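Local coordinates for PHD-type domain-containing protein (Chaetomium thermophilum, PDB 6VHF) that binds a zinc ion and, as the RbBP5-interacting domain of Cfp1, is integrated into the histone H3K4 methyltransferase complex COMPASS, at residues Ile24-Ile34 with Leu145-Leu156. Residues are numbered along the deposited sequence; the frame is centred on the assembly and turned at random.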
loop_
_atom_site.group_PDB
_atom_site.type_symbol
_atom_site.label_atom_id
_atom_site.label_comp_id
_atom_site.label_asym_id
_atom_site.label_seq_id
_atom_site.Cartn_x
_atom_site.Cartn_y
_atom_site.Cartn_z
ATOM N N ILE A 24 4.176 -4.503 2.056
ATOM C CA ILE A 24 3.055 -5.201 1.436
ATOM C C ILE A 24 1.994 -5.519 2.479
ATOM O O ILE A 24 0.789 -5.368 2.220
ATOM C CB ILE A 24 3.540 -6.460 0.706
ATOM C CG1 ILE A 24 4.190 -6.081 -0.637
ATOM C CG2 ILE A 24 2.393 -7.439 0.516
ATOM C CD1 ILE A 24 4.913 -7.231 -1.374
ATOM N N ALA A 25 2.423 -5.958 3.670
ATOM C CA ALA A 25 1.492 -6.159 4.781
ATOM C C ALA A 25 0.709 -4.885 5.085
ATOM O O ALA A 25 -0.525 -4.920 5.246
ATOM C CB ALA A 25 2.246 -6.625 6.028
ATOM N N LEU A 26 1.406 -3.747 5.163
ATOM C CA LEU A 26 0.709 -2.481 5.363
ATOM C C LEU A 26 -0.340 -2.271 4.282
ATOM O O LEU A 26 -1.459 -1.852 4.580
ATOM C CB LEU A 26 1.697 -1.314 5.386
ATOM C CG LEU A 26 1.081 0.082 5.492
ATOM C CD1 LEU A 26 0.050 0.138 6.633
ATOM C CD2 LEU A 26 2.134 1.165 5.675
ATOM N N CYS A 27 0.001 -2.606 3.029
ATOM C CA CYS A 27 -0.902 -2.425 1.899
ATOM C C CYS A 27 -2.151 -3.291 2.031
ATOM O O CYS A 27 -3.262 -2.850 1.696
ATOM C CB CYS A 27 -0.173 -2.749 0.594
ATOM S SG CYS A 27 0.917 -1.428 -0.036
ATOM N N ARG A 28 -1.988 -4.529 2.505
ATOM C CA ARG A 28 -3.150 -5.385 2.686
ATOM C C ARG A 28 -4.100 -4.792 3.719
ATOM O O ARG A 28 -5.316 -4.890 3.571
ATOM C CB ARG A 28 -2.724 -6.801 3.087
ATOM C CG ARG A 28 -1.804 -7.475 2.074
ATOM C CD ARG A 28 -1.748 -9.005 2.183
ATOM N NE ARG A 28 -0.721 -9.520 1.273
ATOM C CZ ARG A 28 -0.939 -9.842 -0.002
ATOM N NH1 ARG A 28 -2.155 -9.700 -0.502
ATOM N NH2 ARG A 28 0.054 -10.291 -0.785
ATOM N N GLN A 29 -3.555 -4.155 4.758
ATOM C CA GLN A 29 -4.365 -3.489 5.766
ATOM C C GLN A 29 -5.015 -2.226 5.231
ATOM O O GLN A 29 -6.119 -1.878 5.665
ATOM C CB GLN A 29 -3.520 -3.141 6.982
ATOM C CG GLN A 29 -3.127 -4.347 7.786
ATOM C CD GLN A 29 -2.154 -3.999 8.877
ATOM O OE1 GLN A 29 -1.173 -4.700 9.085
ATOM N NE2 GLN A 29 -2.417 -2.896 9.580
ATOM N N MET A 30 -4.356 -1.520 4.308
ATOM C CA MET A 30 -5.053 -0.433 3.631
ATOM C C MET A 30 -6.252 -0.971 2.854
ATOM O O MET A 30 -7.319 -0.342 2.826
ATOM C CB MET A 30 -4.095 0.329 2.718
ATOM C CG MET A 30 -2.945 1.038 3.457
ATOM S SD MET A 30 -3.521 2.321 4.622
ATOM C CE MET A 30 -3.696 1.437 6.177
ATOM N N LEU A 31 -6.118 -2.156 2.254
ATOM C CA LEU A 31 -7.268 -2.732 1.574
ATOM C C LEU A 31 -8.395 -3.027 2.558
ATOM O O LEU A 31 -9.565 -2.809 2.240
ATOM C CB LEU A 31 -6.878 -3.979 0.792
ATOM C CG LEU A 31 -5.984 -3.647 -0.412
ATOM C CD1 LEU A 31 -5.319 -4.892 -1.018
ATOM C CD2 LEU A 31 -6.761 -2.877 -1.466
ATOM N N GLN A 32 -8.073 -3.479 3.769
ATOM C CA GLN A 32 -9.141 -3.678 4.748
ATOM C C GLN A 32 -9.774 -2.354 5.142
ATOM O O GLN A 32 -11.006 -2.253 5.252
ATOM C CB GLN A 32 -8.621 -4.383 5.993
ATOM C CG GLN A 32 -7.976 -5.735 5.753
ATOM C CD GLN A 32 -7.701 -6.441 7.063
ATOM O OE1 GLN A 32 -6.632 -6.293 7.645
ATOM N NE2 GLN A 32 -8.681 -7.186 7.552
ATOM N N LEU A 33 -8.947 -1.333 5.374
ATOM C CA LEU A 33 -9.471 -0.009 5.696
ATOM C C LEU A 33 -10.429 0.477 4.615
ATOM O O LEU A 33 -11.523 0.970 4.910
ATOM C CB LEU A 33 -8.312 0.969 5.867
ATOM C CG LEU A 33 -8.656 2.431 6.116
ATOM C CD1 LEU A 33 -9.407 2.579 7.436
ATOM C CD2 LEU A 33 -7.383 3.295 6.097
ATOM N N ILE A 34 -10.035 0.333 3.348
ATOM C CA ILE A 34 -10.909 0.719 2.246
ATOM C C ILE A 34 -12.198 -0.093 2.282
ATOM O O ILE A 34 -13.299 0.448 2.109
ATOM C CB ILE A 34 -10.180 0.550 0.907
ATOM C CG1 ILE A 34 -8.949 1.457 0.842
ATOM C CG2 ILE A 34 -11.108 0.869 -0.242
ATOM C CD1 ILE A 34 -8.038 1.115 -0.344
ATOM N N LEU A 145 -8.702 3.913 -5.052
ATOM C CA LEU A 145 -7.804 3.559 -3.954
ATOM C C LEU A 145 -7.538 2.059 -3.913
ATOM O O LEU A 145 -6.416 1.630 -3.607
ATOM C CB LEU A 145 -8.394 4.008 -2.616
ATOM C CG LEU A 145 -8.577 5.475 -2.220
ATOM C CD1 LEU A 145 -8.950 5.575 -0.737
ATOM C CD2 LEU A 145 -7.315 6.260 -2.511
ATOM N N THR A 146 -8.572 1.243 -4.164
ATOM C CA THR A 146 -8.356 -0.193 -4.306
ATOM C C THR A 146 -7.321 -0.483 -5.390
ATOM O O THR A 146 -6.403 -1.288 -5.192
ATOM C CB THR A 146 -9.672 -0.899 -4.627
ATOM O OG1 THR A 146 -10.506 -0.929 -3.462
ATOM C CG2 THR A 146 -9.421 -2.329 -5.123
ATOM N N LYS A 147 -7.451 0.186 -6.537
ATOM C CA LYS A 147 -6.557 -0.039 -7.666
ATOM C C LYS A 147 -5.132 0.395 -7.345
ATOM O O LYS A 147 -4.169 -0.304 -7.691
ATOM C CB LYS A 147 -7.096 0.708 -8.892
ATOM C CG LYS A 147 -6.215 0.676 -10.131
ATOM C CD LYS A 147 -6.901 1.297 -11.354
ATOM C CE LYS A 147 -5.980 2.301 -12.059
ATOM N NZ LYS A 147 -4.541 1.845 -12.097
ATOM N N THR A 148 -4.970 1.538 -6.672
ATOM C CA THR A 148 -3.625 1.971 -6.309
ATOM C C THR A 148 -2.946 0.957 -5.398
ATOM O O THR A 148 -1.797 0.562 -5.639
ATOM C CB THR A 148 -3.669 3.324 -5.612
ATOM O OG1 THR A 148 -4.372 4.258 -6.434
ATOM C CG2 THR A 148 -2.251 3.815 -5.369
ATOM N N VAL A 149 -3.642 0.534 -4.334
ATOM C CA VAL A 149 -3.012 -0.294 -3.314
ATOM C C VAL A 149 -2.702 -1.676 -3.871
ATOM O O VAL A 149 -1.587 -2.185 -3.707
ATOM C CB VAL A 149 -3.887 -0.362 -2.050
ATOM C CG1 VAL A 149 -3.264 -1.300 -1.033
ATOM C CG2 VAL A 149 -4.027 1.032 -1.445
ATOM N N ARG A 150 -3.664 -2.293 -4.562
ATOM C CA ARG A 150 -3.362 -3.549 -5.243
ATOM C C ARG A 150 -2.198 -3.387 -6.216
ATOM O O ARG A 150 -1.403 -4.315 -6.404
ATOM C CB ARG A 150 -4.592 -4.080 -5.976
ATOM C CG ARG A 150 -5.613 -4.714 -5.054
ATOM C CD ARG A 150 -6.818 -5.244 -5.808
ATOM N NE ARG A 150 -6.458 -6.272 -6.781
ATOM C CZ ARG A 150 -6.309 -7.560 -6.480
ATOM N NH1 ARG A 150 -6.485 -7.965 -5.229
ATOM N NH2 ARG A 150 -5.978 -8.442 -7.419
ATOM N N HIS A 151 -2.090 -2.220 -6.860
ATOM C CA HIS A 151 -0.996 -2.026 -7.800
ATOM C C HIS A 151 0.336 -1.962 -7.059
ATOM O O HIS A 151 1.336 -2.524 -7.519
ATOM C CB HIS A 151 -1.216 -0.763 -8.641
ATOM C CG HIS A 151 -0.128 -0.509 -9.640
ATOM N ND1 HIS A 151 0.063 -1.305 -10.754
ATOM C CD2 HIS A 151 0.851 0.431 -9.679
ATOM C CE1 HIS A 151 1.097 -0.853 -11.445
ATOM N NE2 HIS A 151 1.591 0.201 -10.814
ATOM N N ASP A 152 0.350 -1.304 -5.895
ATOM C CA ASP A 152 1.567 -1.198 -5.108
ATOM C C ASP A 152 2.028 -2.560 -4.607
ATOM O O ASP A 152 3.244 -2.828 -4.553
ATOM C CB ASP A 152 1.353 -0.229 -3.948
ATOM C CG ASP A 152 1.191 1.230 -4.416
ATOM O OD1 ASP A 152 1.517 1.541 -5.587
ATOM O OD2 ASP A 152 0.743 2.069 -3.601
ATOM N N ILE A 153 1.089 -3.448 -4.285
ATOM C CA ILE A 153 1.490 -4.785 -3.873
ATOM C C ILE A 153 2.243 -5.470 -4.999
ATOM O O ILE A 153 3.307 -6.051 -4.783
ATOM C CB ILE A 153 0.270 -5.597 -3.402
ATOM C CG1 ILE A 153 -0.347 -4.907 -2.188
ATOM C CG2 ILE A 153 0.674 -7.006 -3.013
ATOM C CD1 ILE A 153 -1.491 -5.679 -1.552
ATOM N N ARG A 154 1.736 -5.368 -6.231
ATOM C CA ARG A 154 2.399 -6.026 -7.353
ATOM C C ARG A 154 3.770 -5.413 -7.627
ATOM O O ARG A 154 4.735 -6.133 -7.933
ATOM C CB ARG A 154 1.524 -5.941 -8.600
ATOM C CG ARG A 154 0.231 -6.741 -8.565
ATOM C CD ARG A 154 -0.605 -6.358 -9.798
ATOM N NE ARG A 154 -1.509 -7.405 -10.277
ATOM C CZ ARG A 154 -2.813 -7.410 -10.029
ATOM N NH1 ARG A 154 -3.331 -6.427 -9.293
ATOM N NH2 ARG A 154 -3.597 -8.381 -10.511
ATOM N N GLU A 155 3.872 -4.083 -7.531
ATOM C CA GLU A 155 5.158 -3.434 -7.735
ATOM C C GLU A 155 6.166 -3.832 -6.650
ATOM O O GLU A 155 7.310 -4.189 -6.953
ATOM C CB GLU A 155 4.961 -1.923 -7.778
ATOM C CG GLU A 155 4.172 -1.440 -8.980
ATOM C CD GLU A 155 4.907 -1.674 -10.305
ATOM O OE1 GLU A 155 6.128 -1.968 -10.294
ATOM O OE2 GLU A 155 4.269 -1.520 -11.367
ATOM N N LEU A 156 5.740 -3.803 -5.381
ATOM C CA LEU A 156 6.607 -4.202 -4.280
ATOM C C LEU A 156 7.046 -5.655 -4.411
ATOM O O LEU A 156 8.193 -5.984 -4.103
ATOM C CB LEU A 156 5.885 -3.991 -2.947
ATOM C CG LEU A 156 5.550 -2.552 -2.571
ATOM C CD1 LEU A 156 4.396 -2.509 -1.535
ATOM C CD2 LEU A 156 6.770 -1.828 -2.069
#
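I24, C27, L31 and I34 of helix 4-46 interlock with V149, I153 and L156 of helix 141-177 in an antiparallel helix-helix contact near the centre of the chain, the short segments running at 164° with axes 9.3 Å apart. No hydrogen bond crosses it; the grip is apolar. C27, small enough for close approach, is a knob among V149, D152, I153 and L156, its CB 3.5 Å from I153 CG1. V149 answers as a knob among C27, M30, L31 and I34: its branch suits two partners, CG1, anti to the backbone N (chi1 176°), lying 3.1 Å from C27 O and 3.6 Å from L31 CG, CG2 reaching I34. Branched I153 likewise spreads CG1, CG2 and CD1 over C27, I24 and L31. R28, extended from CG to NE, crosses I153, whose CD1 lies over one guanidinium face near the rim. I24 and L156 lie alongside in opposite senses, I24 CG1 3.5 Å from L156 CB; an alanine here would probably open a gap beside L156 and leave I153 CG2 without its methyl partner. I34 CD1 rests on L145 CB, and the L145 side chain lies about 11 Å from the zinc ion. Helix 64-77 adds V66, touching M30 and V149. Such reciprocal knobs-into-holes packing is characteristic of an antiparallel coiled coil.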